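Local coordinates for leucine rich repeat and phosphatase domain containing protein (Entamoeba histolytica, PDB 3EMU) that belongs to the dual-specificity phosphatase family and is classed as a phosphoric monoester hydrolase, but lacks the canonical catalytic signature, so its activity is uncertain, at residues A[104-109]-A[115-120]. Sequence-based numbering, arbitrary orientation.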
loop_
_atom_site.group_PDB
_atom_site.type_symbol
_atom_site.label_atom_id
_atom_site.label_comp_id
_atom_site.label_asym_id
_atom_site.label_seq_id
_atom_site.Cartn_x
_atom_site.Cartn_y
_atom_site.Cartn_z
ATOM N N ILE A 104 -0.323 1.361 4.009
ATOM C CA ILE A 104 0.803 0.591 3.498
ATOM C C ILE A 104 1.526 1.305 2.360
ATOM O O ILE A 104 2.766 1.277 2.297
ATOM C CB ILE A 104 0.389 -0.872 3.066
ATOM C CG1 ILE A 104 0.073 -1.725 4.278
ATOM C CG2 ILE A 104 1.494 -1.590 2.229
ATOM C CD1 ILE A 104 1.253 -1.919 5.224
ATOM N N VAL A 105 0.767 1.879 1.428
ATOM C CA VAL A 105 1.358 2.576 0.289
ATOM C C VAL A 105 2.174 3.795 0.763
ATOM O O VAL A 105 3.258 4.085 0.238
ATOM C CB VAL A 105 0.286 2.966 -0.797
ATOM C CG1 VAL A 105 0.827 3.953 -1.815
ATOM C CG2 VAL A 105 -0.246 1.702 -1.543
ATOM N N ILE A 106 1.646 4.500 1.759
ATOM C CA ILE A 106 2.372 5.565 2.385
ATOM C C ILE A 106 3.735 5.092 2.997
ATOM O O ILE A 106 4.755 5.703 2.699
ATOM C CB ILE A 106 1.521 6.298 3.410
ATOM C CG1 ILE A 106 0.375 7.046 2.693
ATOM C CG2 ILE A 106 2.400 7.272 4.247
ATOM C CD1 ILE A 106 -0.637 7.734 3.633
ATOM N N ALA A 107 3.721 4.054 3.849
ATOM C CA ALA A 107 4.931 3.484 4.412
ATOM C C ALA A 107 5.965 3.181 3.313
ATOM O O ALA A 107 7.170 3.534 3.433
ATOM C CB ALA A 107 4.614 2.240 5.200
ATOM N N PHE A 108 5.498 2.539 2.237
ATOM C CA PHE A 108 6.347 2.236 1.116
ATOM C C PHE A 108 7.049 3.457 0.488
ATOM O O PHE A 108 8.253 3.419 0.229
ATOM C CB PHE A 108 5.598 1.464 0.034
ATOM C CG PHE A 108 6.415 1.263 -1.202
ATOM C CD1 PHE A 108 7.474 0.309 -1.218
ATOM C CD2 PHE A 108 6.200 2.050 -2.332
ATOM C CE1 PHE A 108 8.290 0.139 -2.337
ATOM C CE2 PHE A 108 7.010 1.883 -3.454
ATOM C CZ PHE A 108 8.064 0.928 -3.450
ATOM N N LEU A 109 6.304 4.516 0.191
ATOM C CA LEU A 109 6.867 5.716 -0.419
ATOM C C LEU A 109 7.758 6.502 0.561
ATOM O O LEU A 109 8.733 7.128 0.139
ATOM C CB LEU A 109 5.746 6.633 -0.871
ATOM C CG LEU A 109 4.754 6.203 -1.968
ATOM C CD1 LEU A 109 3.633 7.282 -2.060
ATOM C CD2 LEU A 109 5.419 6.022 -3.326
ATOM N N LEU A 115 10.275 10.189 1.749
ATOM C CA LEU A 115 9.329 11.226 2.061
ATOM C C LEU A 115 9.058 11.177 3.543
ATOM O O LEU A 115 9.083 10.113 4.190
ATOM C CB LEU A 115 8.035 11.057 1.239
ATOM C CG LEU A 115 8.237 11.030 -0.275
ATOM C CD1 LEU A 115 6.910 10.851 -0.998
ATOM C CD2 LEU A 115 8.926 12.330 -0.763
ATOM N N SER A 116 8.813 12.338 4.115
ATOM C CA SER A 116 8.264 12.358 5.441
ATOM C C SER A 116 6.858 11.701 5.402
ATOM O O SER A 116 6.281 11.504 4.320
ATOM C CB SER A 116 8.177 13.799 5.938
ATOM O OG SER A 116 7.386 14.539 5.045
ATOM N N PHE A 117 6.336 11.377 6.579
ATOM C CA PHE A 117 4.983 10.902 6.662
ATOM C C PHE A 117 3.994 11.836 5.923
ATOM O O PHE A 117 3.267 11.393 5.027
ATOM C CB PHE A 117 4.511 10.620 8.109
ATOM C CG PHE A 117 3.013 10.655 8.218
ATOM C CD1 PHE A 117 2.250 9.618 7.658
ATOM C CD2 PHE A 117 2.363 11.780 8.756
ATOM C CE1 PHE A 117 0.851 9.672 7.666
ATOM C CE2 PHE A 117 0.980 11.853 8.763
ATOM C CZ PHE A 117 0.211 10.800 8.212
ATOM N N ILE A 118 4.014 13.128 6.258
ATOM C CA ILE A 118 3.022 14.109 5.756
ATOM C C ILE A 118 3.111 14.283 4.256
ATOM O O ILE A 118 2.093 14.391 3.559
ATOM C CB ILE A 118 3.135 15.505 6.496
ATOM C CG1 ILE A 118 1.947 16.441 6.151
ATOM C CG2 ILE A 118 4.443 16.236 6.147
ATOM C CD1 ILE A 118 0.508 15.781 6.181
ATOM N N ASN A 119 4.329 14.298 3.739
ATOM C CA ASN A 119 4.529 14.481 2.314
ATOM C C ASN A 119 4.129 13.237 1.509
ATOM O O ASN A 119 3.671 13.339 0.356
ATOM C CB ASN A 119 5.991 14.821 2.029
ATOM C CG ASN A 119 6.349 16.337 2.238
ATOM O OD1 ASN A 119 7.547 16.676 2.318
ATOM N ND2 ASN A 119 5.347 17.228 2.261
ATOM N N ALA A 120 4.371 12.060 2.091
ATOM C CA ALA A 120 3.950 10.769 1.483
ATOM C C ALA A 120 2.391 10.674 1.569
ATOM O O ALA A 120 1.725 10.245 0.624
ATOM C CB ALA A 120 4.629 9.576 2.194
#
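Ala120 N donates to Ser116 O over 3.0 Å in the first turn of helix 117-127. The CB of Ala120 points toward Ile106 on helix 100-112. No hydrogen bond links the two segments, so the contact illustrates how a small residue lets two consecutive helices approach closely: the CA atoms of Ile106 and Ala120 are 5.5 Å apart. The two branches of Ile106 divide the work. CG2 lies anti to the backbone N, and from there this methyl meets Ala120 CB at 3.8 Å and Phe117 CD1 at 4.1 Å; CG1, beside the backbone N, passes 4.0 Å from Ala120 O. The Phe117 ring receives the methyl at an oblique angle. It reaches back toward helix 100-112 because CG is swung anti to the backbone N (chi1 158°), and it also packs on Ile138 and Leu141 of helix 135-151. One turn beyond Ile106, Leu109 continues the apolar seam: its CB lies 4.4 Å from Ala120 CB and equally far from Leu115 CD1, a looser fit than the methyl pair. Leu115 precedes the helix, and its CB and CG pass over the carbonyl oxygen of Leu109. Ser116, facing away from this seam, is the N-cap, and its OG accepts a weak bond from Asn119 N at 3.3 Å. Glu145 on helix 135-151 takes the N-H of Phe117, and the helix start probably favours the negative charge of Glu145. Val124 extends the packing against Ile106 and Leu109 a turn further along. The whole is a largely buried packing of two consecutive helices joined by a short connection, in the alpha/beta fold of dual-specificity phosphatases, where the helix following strand 89-94 is held against the next in sequence.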